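Local coordinates for type IV secretion system protein DotB (Yersinia pseudotuberculosis IP 31758, PDB 6GEF), which probably hydrolyses ATP to power type IVb secretion, as an AAA+ ATPase of the GSP E family, at residues A[130-135]-A[149-154]; A[270-275]-A[302-307]; A[327-332]-A[388-393]. All coordinates share one frame; numbering follows the deposited sequence.

How the contacts relate
Along the chain the three contacts follow one another in series, and none touches another. Contact 1 lies in the six-stranded antiparallel sheet. Contact 2 belongs to the P-loop NTPase-like part of the chain, about 34 Å away between centres and on the opposite side of the chain's centre. The sequence around Lys190 fits a Walker A P-loop; it follows strand 179-183, whose Ile179 packs against Phe275 of contact 2. Contact 3, about 36 Å from contact 2 and 28 Å from contact 1 between centres, joins strand 320-330 to the C-terminal helices. Helix 306-319, entered from contact 2, leads into that strand. Contacts 1 and 2 also touch the second subunit.

Contact 1 of 3, residues A[130-135]-A[149-154]; sequences GYRVNI and VMRSIP
Val149 and Asn134 pair through their backbones in a beta hairpin, whose strands 128-140 and 143-153 run antiparallel in the six-stranded sheet. Two bonds join them, Val149 N to Asn134 O and Asn134 N to Val149 O, each 2.9 Å. The Asn134 amide itself is engaged by Ser136 and Asn109.

Met150 turns to the face shared by Tyr131 and Val133. Its CG, anti to the carbonyl carbon (chi1 -45°), brings SD alongside Val133 CG2 at 3.9 Å, the two side chains pointing the same way. Met150 CB meets Tyr131 CD2 at 3.8 Å, and the sulfur sits obliquely off the ring in a Met-aromatic contact. Large apolar groups suit this face, which helix 38-50 covers through Leu49, Phe41 and Val45.

Arg151 lies on the other face, in a hydrogen-bonded pair with Arg132. Its chain bends at chi3 (-59°) and lays one guanidinium face over Arg132 CB, 3.5 Å from Arg151 CZ. The Arg132 chain is instead extended from CG to NE and crosses it at about a right angle; its NH1 reaches a salt bridge to Glu220 and a bond to Ile219 O, which should ease the closeness of two like charges.

Ser152 pairs with Tyr131 across the strands, its N and CA lying beside the ring, with Ser152 N 3.5 Å from Tyr131 CD2. Ile153 supplies a greasy cover for Arg132: its CD1 stands over the centre of the guanidinium face, and its CG1 lies 3.6 Å from Arg132 CG.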
ATOM      1  N   GLY A 130     -32.017  29.145  14.684  1.00 76.30           N
ATOM      2  CA  GLY A 130     -30.735  28.449  14.724  1.00 71.09           C
ATOM      3  C   GLY A 130     -29.715  29.089  13.828  1.00 66.02           C
ATOM      4  O   GLY A 130     -30.033  29.695  12.811  1.00 60.57           O
ATOM      5  N   TYR A 131     -28.461  28.924  14.213  1.00 69.18           N
ATOM      6  CA  TYR A 131     -27.304  29.308  13.393  1.00 64.15           C
ATOM      7  C   TYR A 131     -26.284  28.194  13.425  1.00 63.01           C
ATOM      8  O   TYR A 131     -26.070  27.571  14.452  1.00 59.58           O
ATOM      9  CB  TYR A 131     -26.686  30.616  13.896  1.00 63.90           C
ATOM     10  CG  TYR A 131     -27.545  31.837  13.638  1.00 63.98           C
ATOM     11  CD1 TYR A 131     -28.626  32.147  14.482  1.00 60.40           C
ATOM     12  CD2 TYR A 131     -27.306  32.669  12.543  1.00 63.19           C
ATOM     13  CE1 TYR A 131     -29.401  33.251  14.236  1.00 59.88           C
ATOM     14  CE2 TYR A 131     -28.096  33.777  12.330  1.00 63.41           C
ATOM     15  CZ  TYR A 131     -29.154  34.053  13.185  1.00 60.51           C
ATOM     16  OH  TYR A 131     -29.917  35.185  12.945  1.00 62.39           O
ATOM     17  N   ARG A 132     -25.637  27.965  12.293  1.00 64.51           N
ATOM     18  CA  ARG A 132     -24.460  27.100  12.208  1.00 63.46           C
ATOM     19  C   ARG A 132     -23.221  27.953  12.453  1.00 58.12           C
ATOM     20  O   ARG A 132     -22.939  28.882  11.692  1.00 59.63           O
ATOM     21  CB  ARG A 132     -24.381  26.444  10.832  1.00 69.62           C
ATOM     22  CG  ARG A 132     -25.708  25.837  10.367  1.00 74.68           C
ATOM     23  CD  ARG A 132     -25.558  25.225   9.002  1.00 83.11           C
ATOM     24  NE  ARG A 132     -26.805  24.604   8.557  1.00 86.15           N
ATOM     25  CZ  ARG A 132     -27.180  23.354   8.827  1.00 84.10           C
ATOM     26  NH1 ARG A 132     -28.305  22.868   8.339  1.00 84.39           N
ATOM     27  NH2 ARG A 132     -26.392  22.577   9.558  1.00 85.18           N
ATOM     28  N   VAL A 133     -22.474  27.646  13.504  1.00 55.64           N
ATOM     29  CA  VAL A 133     -21.341  28.429  13.940  1.00 53.59           C
ATOM     30  C   VAL A 133     -20.073  27.664  13.594  1.00 51.18           C
ATOM     31  O   VAL A 133     -19.782  26.609  14.165  1.00 49.18           O
ATOM     32  CB  VAL A 133     -21.405  28.698  15.468  1.00 56.37           C
ATOM     33  CG1 VAL A 133     -20.207  29.520  15.929  1.00 55.79           C
ATOM     34  CG2 VAL A 133     -22.716  29.393  15.810  1.00 57.49           C
ATOM     35  N   ASN A 134     -19.311  28.204  12.649  1.00 52.15           N
ATOM     36  CA  ASN A 134     -17.938  27.800  12.416  1.00 51.70           C
ATOM     37  C   ASN A 134     -16.993  28.810  13.035  1.00 52.51           C
ATOM     38  O   ASN A 134     -17.126  29.998  12.793  1.00 54.36           O
ATOM     39  CB  ASN A 134     -17.671  27.694  10.907  1.00 52.41           C
ATOM     40  CG  ASN A 134     -16.203  27.569  10.594  1.00 51.46           C
ATOM     41  OD1 ASN A 134     -15.556  28.552  10.231  1.00 51.01           O
ATOM     42  ND2 ASN A 134     -15.692  26.367  10.677  1.00 52.65           N
ATOM     43  N   ILE A 135     -16.042  28.324  13.820  1.00 54.22           N
ATOM     44  CA  ILE A 135     -14.980  29.136  14.396  1.00 54.69           C
ATOM     45  C   ILE A 135     -13.643  28.654  13.845  1.00 52.23           C
ATOM     46  O   ILE A 135     -13.251  27.535  14.100  1.00 51.85           O
ATOM     47  CB  ILE A 135     -15.001  29.073  15.944  1.00 54.60           C
ATOM     48  CG1 ILE A 135     -16.343  29.564  16.469  1.00 56.83           C
ATOM     49  CG2 ILE A 135     -13.879  29.910  16.533  1.00 55.74           C
ATOM     50  CD1 ILE A 135     -16.431  29.721  17.951  1.00 55.99           C
ATOM     51  N   VAL A 149     -18.253  32.520  11.902  1.00 49.90           N
ATOM     52  CA  VAL A 149     -19.279  32.640  10.884  1.00 51.13           C
ATOM     53  C   VAL A 149     -20.503  31.869  11.321  1.00 51.35           C
ATOM     54  O   VAL A 149     -20.415  30.696  11.652  1.00 50.96           O
ATOM     55  CB  VAL A 149     -18.767  32.110   9.521  1.00 49.44           C
ATOM     56  CG1 VAL A 149     -19.835  32.262   8.453  1.00 48.66           C
ATOM     57  CG2 VAL A 149     -17.531  32.894   9.081  1.00 48.35           C
ATOM     58  N   MET A 150     -21.644  32.545  11.344  1.00 55.70           N
ATOM     59  CA  MET A 150     -22.923  31.950  11.724  1.00 58.58           C
ATOM     60  C   MET A 150     -23.858  32.002  10.530  1.00 56.95           C
ATOM     61  O   MET A 150     -24.057  33.056   9.936  1.00 56.82           O
ATOM     62  CB  MET A 150     -23.560  32.701  12.901  1.00 60.16           C
ATOM     63  CG  MET A 150     -22.581  33.020  14.025  1.00 61.12           C
ATOM     64  SD  MET A 150     -23.462  33.223  15.620  1.00 65.85           S
ATOM     65  CE  MET A 150     -24.337  34.701  15.252  1.00 62.65           C
ATOM     66  N   ARG A 151     -24.437  30.842  10.189  1.00 57.40           N
ATOM     67  CA  ARG A 151     -25.302  30.709   9.028  1.00 62.10           C
ATOM     68  C   ARG A 151     -26.695  30.362   9.518  1.00 59.94           C
ATOM     69  O   ARG A 151     -26.919  29.251  10.044  1.00 61.52           O
ATOM     70  CB  ARG A 151     -24.771  29.617   8.072  1.00 64.56           C
ATOM     71  CG  ARG A 151     -23.492  30.040   7.347  1.00 66.96           C
ATOM     72  CD  ARG A 151     -22.584  28.874   7.001  1.00 70.99           C
ATOM     73  NE  ARG A 151     -22.159  28.129   8.193  1.00 76.23           N
ATOM     74  CZ  ARG A 151     -22.000  26.807   8.242  1.00 80.51           C
ATOM     75  NH1 ARG A 151     -22.254  26.034   7.159  1.00 79.77           N
ATOM     76  NH2 ARG A 151     -21.565  26.259   9.384  1.00 79.18           N
ATOM     77  N   SER A 152     -27.639  31.269   9.328  1.00 61.44           N
ATOM     78  CA  SER A 152     -29.033  31.005   9.704  1.00 64.96           C
ATOM     79  C   SER A 152     -29.502  29.654   9.168  1.00 62.12           C
ATOM     80  O   SER A 152     -29.259  29.328   8.035  1.00 60.29           O
ATOM     81  CB  SER A 152     -29.945  32.119   9.198  1.00 65.90           C
ATOM     82  OG  SER A 152     -30.231  31.931   7.836  1.00 72.06           O
ATOM     83  N   ILE A 153     -30.153  28.883  10.016  1.00 64.89           N
ATOM     84  CA  ILE A 153     -30.774  27.618   9.635  1.00 64.97           C
ATOM     85  C   ILE A 153     -32.288  27.863   9.427  1.00 68.03           C
ATOM     86  O   ILE A 153     -32.950  28.391  10.321  1.00 73.56           O
ATOM     87  CB  ILE A 153     -30.597  26.558  10.715  1.00 60.48           C
ATOM     88  CG1 ILE A 153     -29.157  26.552  11.238  1.00 60.61           C
ATOM     89  CG2 ILE A 153     -30.986  25.178  10.172  1.00 61.66           C
ATOM     90  CD1 ILE A 153     -28.846  25.420  12.195  1.00 60.51           C
ATOM     91  N   PRO A 154     -32.820  27.587   8.230  1.00 74.25           N
ATOM     92  CA  PRO A 154     -34.264  27.617   8.064  1.00 75.44           C
ATOM     93  C   PRO A 154     -34.937  26.496   8.846  1.00 77.94           C
ATOM     94  O   PRO A 154     -34.391  25.374   8.942  1.00 82.99           O
ATOM     95  CB  PRO A 154     -34.446  27.412   6.552  1.00 74.90           C
ATOM     96  CG  PRO A 154     -33.245  26.699   6.108  1.00 74.24           C
ATOM     97  CD  PRO A 154     -32.126  27.242   6.979  1.00 74.92           C
TER

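Contact 2 of 3, residues A[270-275]-A[302-307]; sequences SIESAF and SRFDES
The turn between helices 293-302 and 306-319 packs on helix 268-280, within the P-loop NTPase-like part of the chain, and does so chiefly by sending Phe304 against Ile271 and Glu272. CG of Phe304 stands anti to the carbonyl carbon (chi1 -61°), which carries the ring out from the turn until its far rim meets the helix. Ile271 CG2 lies at the edge of that ring, near its plane, 3.8 Å from Phe304 CZ. Glu272 CG comes up to another point of the same edge, 3.8 Å from Phe304 CE1, so that the methylene part of the glutamate serves as an apolar surface. Its carboxylate plane is turned 60° from the ring, with a long, weak ion pair to Lys268. One helical turn on from Ile271, Phe275 adds a looser contact, its CE2 4.2 Å from Phe304 CZ, while also packing on Ile179 of strand 179-183.

The other branch of Ile271 faces the preceding residue of the turn. CD1 touches Arg303 CB at 3.8 Å, and the two side chains cross at about a right angle. Beyond these carbons the arginine bends at chi2 and chi3 and carries its charge away from the helix. There NH2 of Arg303 bonds Ser302 OG at 3.0 Å, in the guanidinium plane, and makes a salt bridge to Asp315 of the second subunit.

No hydrogen bond links the two segments, so the contact rests on shape and apolar cover: branched and aromatic groups mate in the interior, whereas the arginine's polar end turns away from the helix, bonding within its own chain and reaching the second subunit.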
ATOM      1  N   SER A 270     -22.306   8.369  -8.034  1.00 53.89           N
ATOM      2  CA  SER A 270     -23.524   9.060  -7.647  1.00 53.85           C
ATOM      3  C   SER A 270     -24.573   9.014  -8.758  1.00 57.92           C
ATOM      4  O   SER A 270     -25.748   8.725  -8.532  1.00 55.08           O
ATOM      5  CB  SER A 270     -23.224  10.498  -7.244  1.00 51.48           C
ATOM      6  OG  SER A 270     -22.733  11.239  -8.324  1.00 49.16           O
ATOM      7  N   ILE A 271     -24.160   9.327  -9.984  1.00 63.23           N
ATOM      8  CA  ILE A 271     -25.079   9.302 -11.116  1.00 61.40           C
ATOM      9  C   ILE A 271     -25.631   7.896 -11.322  1.00 62.85           C
ATOM     10  O   ILE A 271     -26.845   7.709 -11.515  1.00 62.26           O
ATOM     11  CB  ILE A 271     -24.395   9.815 -12.400  1.00 61.87           C
ATOM     12  CG1 ILE A 271     -23.769  11.202 -12.141  1.00 61.78           C
ATOM     13  CG2 ILE A 271     -25.360   9.871 -13.554  1.00 61.47           C
ATOM     14  CD1 ILE A 271     -22.779  11.611 -13.203  1.00 62.92           C
ATOM     15  N   GLU A 272     -24.754   6.885 -11.262  1.00 64.65           N
ATOM     16  CA  GLU A 272     -25.198   5.505 -11.462  1.00 67.00           C
ATOM     17  C   GLU A 272     -26.168   5.062 -10.359  1.00 62.07           C
ATOM     18  O   GLU A 272     -27.154   4.406 -10.650  1.00 62.84           O
ATOM     19  CB  GLU A 272     -23.993   4.575 -11.525  1.00 70.39           C
ATOM     20  CG  GLU A 272     -23.280   4.558 -12.855  1.00 76.86           C
ATOM     21  CD  GLU A 272     -22.097   3.557 -12.848  1.00 86.81           C
ATOM     22  OE1 GLU A 272     -21.405   3.347 -11.762  1.00 90.54           O
ATOM     23  OE2 GLU A 272     -21.826   2.982 -13.948  1.00 85.33           O
ATOM     24  N   SER A 273     -25.901   5.463  -9.136  1.00 63.99           N
ATOM     25  CA  SER A 273     -26.806   5.122  -8.027  1.00 61.17           C
ATOM     26  C   SER A 273     -28.129   5.821  -8.182  1.00 57.70           C
ATOM     27  O   SER A 273     -29.181   5.266  -7.868  1.00 58.15           O
ATOM     28  CB  SER A 273     -26.144   5.431  -6.681  1.00 60.11           C
ATOM     29  OG  SER A 273     -27.000   4.994  -5.637  1.00 72.02           O
ATOM     30  N   ALA A 274     -28.136   7.068  -8.624  1.00 55.31           N
ATOM     31  CA  ALA A 274     -29.389   7.722  -9.025  1.00 53.89           C
ATOM     32  C   ALA A 274     -30.117   6.897 -10.075  1.00 57.36           C
ATOM     33  O   ALA A 274     -31.325   6.726 -10.011  1.00 63.74           O
ATOM     34  CB  ALA A 274     -29.097   9.133  -9.529  1.00 55.06           C
ATOM     35  N   PHE A 275     -29.388   6.404 -11.077  1.00 60.27           N
ATOM     36  CA  PHE A 275     -30.018   5.561 -12.090  1.00 59.36           C
ATOM     37  C   PHE A 275     -30.666   4.341 -11.472  1.00 56.12           C
ATOM     38  O   PHE A 275     -31.796   3.986 -11.807  1.00 58.12           O
ATOM     39  CB  PHE A 275     -28.975   5.170 -13.156  1.00 63.38           C
ATOM     40  CG  PHE A 275     -28.639   6.262 -14.111  1.00 62.12           C
ATOM     41  CD1 PHE A 275     -29.507   7.354 -14.283  1.00 63.28           C
ATOM     42  CD2 PHE A 275     -27.475   6.218 -14.847  1.00 61.04           C
ATOM     43  CE1 PHE A 275     -29.196   8.376 -15.161  1.00 63.92           C
ATOM     44  CE2 PHE A 275     -27.157   7.255 -15.739  1.00 63.33           C
ATOM     45  CZ  PHE A 275     -28.007   8.321 -15.885  1.00 63.61           C
ATOM     46  N   SER A 302     -20.050  13.828 -18.839  1.00 59.57           N
ATOM     47  CA  SER A 302     -18.594  13.850 -18.792  1.00 58.86           C
ATOM     48  C   SER A 302     -18.039  12.757 -17.864  1.00 58.99           C
ATOM     49  O   SER A 302     -16.964  12.242 -18.094  1.00 59.99           O
ATOM     50  CB  SER A 302     -18.095  15.222 -18.380  1.00 59.29           C
ATOM     51  OG  SER A 302     -18.444  15.512 -17.034  1.00 56.46           O
ATOM     52  N   ARG A 303     -18.806  12.418 -16.828  1.00 61.78           N
ATOM     53  CA  ARG A 303     -18.292  11.521 -15.803  1.00 61.50           C
ATOM     54  C   ARG A 303     -18.071  10.107 -16.296  1.00 59.12           C
ATOM     55  O   ARG A 303     -17.419   9.317 -15.611  1.00 54.87           O
ATOM     56  CB  ARG A 303     -19.216  11.537 -14.567  1.00 62.20           C
ATOM     57  CG  ARG A 303     -18.781  12.564 -13.517  1.00 61.16           C
ATOM     58  CD  ARG A 303     -19.475  13.881 -13.718  1.00 62.84           C
ATOM     59  NE  ARG A 303     -18.623  14.827 -14.431  1.00 62.48           N
ATOM     60  CZ  ARG A 303     -17.701  15.603 -13.851  1.00 62.44           C
ATOM     61  NH1 ARG A 303     -17.468  15.533 -12.555  1.00 63.32           N
ATOM     62  NH2 ARG A 303     -16.992  16.423 -14.579  1.00 65.30           N
ATOM     63  N   PHE A 304     -18.624   9.765 -17.438  1.00 60.97           N
ATOM     64  CA  PHE A 304     -18.514   8.416 -18.004  1.00 67.19           C
ATOM     65  C   PHE A 304     -17.473   8.402 -19.113  1.00 73.10           C
ATOM     66  O   PHE A 304     -17.370   9.307 -19.895  1.00 77.70           O
ATOM     67  CB  PHE A 304     -19.866   7.953 -18.558  1.00 65.63           C
ATOM     68  CG  PHE A 304     -20.953   7.880 -17.510  1.00 61.58           C
ATOM     69  CD1 PHE A 304     -21.114   6.762 -16.726  1.00 61.33           C
ATOM     70  CD2 PHE A 304     -21.807   8.949 -17.323  1.00 60.09           C
ATOM     71  CE1 PHE A 304     -22.121   6.695 -15.787  1.00 60.42           C
ATOM     72  CE2 PHE A 304     -22.797   8.898 -16.375  1.00 59.46           C
ATOM     73  CZ  PHE A 304     -22.961   7.772 -15.608  1.00 59.28           C
ATOM     74  N   ASP A 305     -16.675   7.360 -19.158  1.00 78.17           N
ATOM     75  CA  ASP A 305     -15.760   7.131 -20.271  1.00 82.27           C
ATOM     76  C   ASP A 305     -16.530   6.855 -21.552  1.00 83.48           C
ATOM     77  O   ASP A 305     -17.694   6.467 -21.532  1.00 77.69           O
ATOM     78  CB  ASP A 305     -14.820   5.970 -19.954  1.00 89.71           C
ATOM     79  CG  ASP A 305     -13.592   5.963 -20.823  1.00100.87           C
ATOM     80  OD1 ASP A 305     -13.602   6.604 -21.919  1.00113.70           O
ATOM     81  OD2 ASP A 305     -12.617   5.281 -20.434  1.00103.20           O
ATOM     82  N   GLU A 306     -15.866   7.064 -22.682  1.00 88.18           N
ATOM     83  CA  GLU A 306     -16.499   6.887 -23.989  1.00 87.95           C
ATOM     84  C   GLU A 306     -17.086   5.489 -24.173  1.00 83.77           C
ATOM     85  O   GLU A 306     -18.228   5.359 -24.652  1.00 84.07           O
ATOM     86  CB  GLU A 306     -15.549   7.198 -25.119  1.00 95.82           C
ATOM     87  CG  GLU A 306     -15.062   8.627 -25.210  1.00101.17           C
ATOM     88  CD  GLU A 306     -13.990   8.833 -26.271  1.00105.47           C
ATOM     89  OE1 GLU A 306     -13.817   8.006 -27.252  1.00106.88           O
ATOM     90  OE2 GLU A 306     -13.283   9.883 -26.105  1.00105.86           O
ATOM     91  N   SER A 307     -16.354   4.470 -23.728  1.00 80.85           N
ATOM     92  CA  SER A 307     -16.861   3.096 -23.828  1.00 80.62           C
ATOM     93  C   SER A 307     -18.243   2.950 -23.173  1.00 79.17           C
ATOM     94  O   SER A 307     -19.177   2.427 -23.757  1.00 81.06           O
ATOM     95  CB  SER A 307     -15.881   2.112 -23.192  1.00 79.22           C
ATOM     96  OG  SER A 307     -15.650   2.448 -21.831  1.00 81.98           O
TER

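Contact 3 of 3, residues A[327-332]-A[388-393]; sequences TLVRKT and GIIDGH
Thr332 hydrogen-bonds twice to the bend that precedes helix 392-400. Its N reaches Ile389 O at 3.1 Å with an N-H...O angle of 148°. The hydroxyl adds a weak bond, Thr332 OG1 to Gly388 O at 3.4 Å. A chi1 of 67° places OG1 between the backbone N and the carbonyl carbon, where it comes to Gly388 O while the N bonds the next carbonyl of the bend. Gly388 suits this spot because it has positive phi as the C-prime residue of a Schellman motif ending helix 377-386.

The methyl of Thr332 turns to Asp391 instead: CG2 sits 3.5 Å from Asp391 OD1, the two short side chains sliding past each other in opposite directions. Asp391 stands at the N-cap position of helix 392-400, although its carboxylate makes no capping bond.

Lys331 contributes its hydrocarbon rather than its charge. CG lies 3.4 Å from Ile389 CG2 and CE 3.5 Å from the same methyl, so the aliphatic chain passes obliquely across the branched isoleucine. Lys331 CA also approaches Ile389 O at 3.3 Å in a CA-H...O contact. Deeper in, Val329 CG2 meets Ile390 CG2 at 4.1 Å, a thin apolar touch between two beta-branched residues.

Strand 320-330 is bonded along its flank to strand 336-344, where Val329 pairs with Val337 through the backbone. Arg330 holds the strand end to Lys69 O and Gly334 O, while Ile390, touching Val329, packs on Ala395 of helix 392-400.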
ATOM      1  N   THR A 327     -30.695  30.448 -10.748  1.00 56.16           N
ATOM      2  CA  THR A 327     -29.664  31.371 -10.269  1.00 55.52           C
ATOM      3  C   THR A 327     -30.338  32.542  -9.576  1.00 56.32           C
ATOM      4  O   THR A 327     -31.500  32.848  -9.820  1.00 60.15           O
ATOM      5  CB  THR A 327     -28.790  31.853 -11.439  1.00 55.08           C
ATOM      6  OG1 THR A 327     -27.638  32.537 -10.952  1.00 54.79           O
ATOM      7  CG2 THR A 327     -29.539  32.827 -12.325  1.00 55.07           C
ATOM      8  N   LEU A 328     -29.572  33.217  -8.745  1.00 56.92           N
ATOM      9  CA  LEU A 328     -30.050  34.370  -7.981  1.00 60.20           C
ATOM     10  C   LEU A 328     -29.632  35.657  -8.644  1.00 61.56           C
ATOM     11  O   LEU A 328     -28.462  35.851  -8.932  1.00 61.93           O
ATOM     12  CB  LEU A 328     -29.520  34.320  -6.533  1.00 59.42           C
ATOM     13  CG  LEU A 328     -30.209  33.365  -5.567  1.00 57.73           C
ATOM     14  CD1 LEU A 328     -29.732  33.635  -4.164  1.00 57.66           C
ATOM     15  CD2 LEU A 328     -31.725  33.465  -5.739  1.00 60.67           C
ATOM     16  N   VAL A 329     -30.600  36.522  -8.923  1.00 64.34           N
ATOM     17  CA  VAL A 329     -30.358  37.813  -9.560  1.00 66.00           C
ATOM     18  C   VAL A 329     -30.906  38.921  -8.654  1.00 69.16           C
ATOM     19  O   VAL A 329     -31.614  38.684  -7.666  1.00 71.65           O
ATOM     20  CB  VAL A 329     -31.001  37.865 -10.962  1.00 66.53           C
ATOM     21  CG1 VAL A 329     -30.367  36.811 -11.867  1.00 66.67           C
ATOM     22  CG2 VAL A 329     -32.476  37.717 -10.891  1.00 67.12           C
ATOM     23  N   ARG A 330     -30.549  40.148  -8.978  1.00 70.23           N
ATOM     24  CA  ARG A 330     -30.790  41.306  -8.132  1.00 68.67           C
ATOM     25  C   ARG A 330     -32.037  42.021  -8.621  1.00 68.49           C
ATOM     26  O   ARG A 330     -32.106  42.478  -9.794  1.00 67.00           O
ATOM     27  CB  ARG A 330     -29.599  42.274  -8.214  1.00 71.05           C
ATOM     28  CG  ARG A 330     -29.539  43.284  -7.090  1.00 74.44           C
ATOM     29  CD  ARG A 330     -28.416  42.988  -6.119  1.00 75.67           C
ATOM     30  NE  ARG A 330     -28.880  42.919  -4.726  1.00 77.97           N
ATOM     31  CZ  ARG A 330     -28.297  42.173  -3.785  1.00 77.57           C
ATOM     32  NH1 ARG A 330     -27.181  41.452  -4.039  1.00 73.72           N
ATOM     33  NH2 ARG A 330     -28.811  42.178  -2.553  1.00 77.17           N
ATOM     34  N   LYS A 331     -33.038  42.116  -7.756  1.00 71.17           N
ATOM     35  CA  LYS A 331     -34.215  42.933  -8.041  1.00 73.09           C
ATOM     36  C   LYS A 331     -33.841  44.414  -8.008  1.00 72.88           C
ATOM     37  O   LYS A 331     -33.005  44.846  -7.232  1.00 75.47           O
ATOM     38  CB  LYS A 331     -35.314  42.649  -7.027  1.00 75.02           C
ATOM     39  CG  LYS A 331     -36.574  42.050  -7.619  1.00 76.37           C
ATOM     40  CD  LYS A 331     -37.743  42.132  -6.642  1.00 79.92           C
ATOM     41  CE  LYS A 331     -39.049  42.435  -7.390  1.00 84.76           C
ATOM     42  NZ  LYS A 331     -40.152  43.002  -6.599  1.00 87.41           N
ATOM     43  N   THR A 332     -34.501  45.194  -8.847  1.00 76.07           N
ATOM     44  CA  THR A 332     -34.609  46.629  -8.629  1.00 79.67           C
ATOM     45  C   THR A 332     -35.007  46.924  -7.183  1.00 80.82           C
ATOM     46  O   THR A 332     -34.488  47.849  -6.562  1.00 75.56           O
ATOM     47  CB  THR A 332     -35.661  47.231  -9.585  1.00 84.81           C
ATOM     48  OG1 THR A 332     -36.978  46.740  -9.243  1.00 86.55           O
ATOM     49  CG2 THR A 332     -35.353  46.845 -11.018  1.00 88.42           C
ATOM     50  N   GLY A 388     -40.793  44.580 -14.697  1.00 76.31           N
ATOM     51  CA  GLY A 388     -40.025  45.550 -13.948  1.00 74.76           C
ATOM     52  C   GLY A 388     -39.288  45.010 -12.734  1.00 72.05           C
ATOM     53  O   GLY A 388     -38.900  45.761 -11.866  1.00 72.25           O
ATOM     54  N   ILE A 389     -39.138  43.685 -12.657  1.00 72.38           N
ATOM     55  CA  ILE A 389     -38.518  43.065 -11.509  1.00 70.31           C
ATOM     56  C   ILE A 389     -37.001  43.207 -11.541  1.00 68.88           C
ATOM     57  O   ILE A 389     -36.369  43.322 -10.485  1.00 67.47           O
ATOM     58  CB  ILE A 389     -38.967  41.600 -11.375  1.00 71.28           C
ATOM     59  CG1 ILE A 389     -40.462  41.551 -11.005  1.00 72.79           C
ATOM     60  CG2 ILE A 389     -38.122  40.843 -10.345  1.00 70.09           C
ATOM     61  CD1 ILE A 389     -40.902  40.261 -10.350  1.00 72.38           C
ATOM     62  N   ILE A 390     -36.381  43.176 -12.715  1.00 71.76           N
ATOM     63  CA  ILE A 390     -34.947  43.260 -12.869  1.00 72.32           C
ATOM     64  C   ILE A 390     -34.600  44.362 -13.858  1.00 74.28           C
ATOM     65  O   ILE A 390     -35.402  44.701 -14.739  1.00 74.86           O
ATOM     66  CB  ILE A 390     -34.337  41.899 -13.308  1.00 72.67           C
ATOM     67  CG1 ILE A 390     -34.657  41.608 -14.768  1.00 75.74           C
ATOM     68  CG2 ILE A 390     -34.794  40.776 -12.400  1.00 72.53           C
ATOM     69  CD1 ILE A 390     -34.049  40.316 -15.282  1.00 74.56           C
ATOM     70  N   ASP A 391     -33.404  44.884 -13.737  1.00 77.70           N
ATOM     71  CA  ASP A 391     -32.897  45.885 -14.659  1.00 81.00           C
ATOM     72  C   ASP A 391     -32.566  45.241 -16.005  1.00 79.67           C
ATOM     73  O   ASP A 391     -32.408  44.015 -16.123  1.00 76.84           O
ATOM     74  CB  ASP A 391     -31.658  46.583 -14.132  1.00 86.53           C
ATOM     75  CG  ASP A 391     -31.675  46.730 -12.605  1.00 97.54           C
ATOM     76  OD1 ASP A 391     -32.153  45.769 -11.920  1.00105.20           O
ATOM     77  OD2 ASP A 391     -31.184  47.764 -12.099  1.00102.83           O
ATOM     78  N   GLY A 392     -32.455  46.067 -17.037  1.00 81.14           N
ATOM     79  CA  GLY A 392     -32.085  45.584 -18.348  1.00 80.25           C
ATOM     80  C   GLY A 392     -30.708  44.937 -18.401  1.00 80.50           C
ATOM     81  O   GLY A 392     -30.495  43.981 -19.137  1.00 88.02           O
ATOM     82  N   HIS A 393     -29.778  45.440 -17.606  1.00 79.09           N
ATOM     83  CA  HIS A 393     -28.449  44.849 -17.531  1.00 78.27           C
ATOM     84  C   HIS A 393     -28.503  43.462 -16.914  1.00 72.79           C
ATOM     85  O   HIS A 393     -28.087  42.472 -17.543  1.00 74.82           O
ATOM     86  CB  HIS A 393     -27.497  45.762 -16.750  1.00 82.84           C
ATOM     87  CG  HIS A 393     -27.262  47.086 -17.412  1.00 89.61           C
ATOM     88  ND1 HIS A 393     -26.087  47.380 -18.073  1.00 92.73           N
ATOM     89  CD2 HIS A 393     -28.049  48.187 -17.546  1.00 92.72           C
ATOM     90  CE1 HIS A 393     -26.149  48.603 -18.566  1.00 93.20           C
ATOM     91  NE2 HIS A 393     -27.332  49.107 -18.271  1.00 93.93           N
TER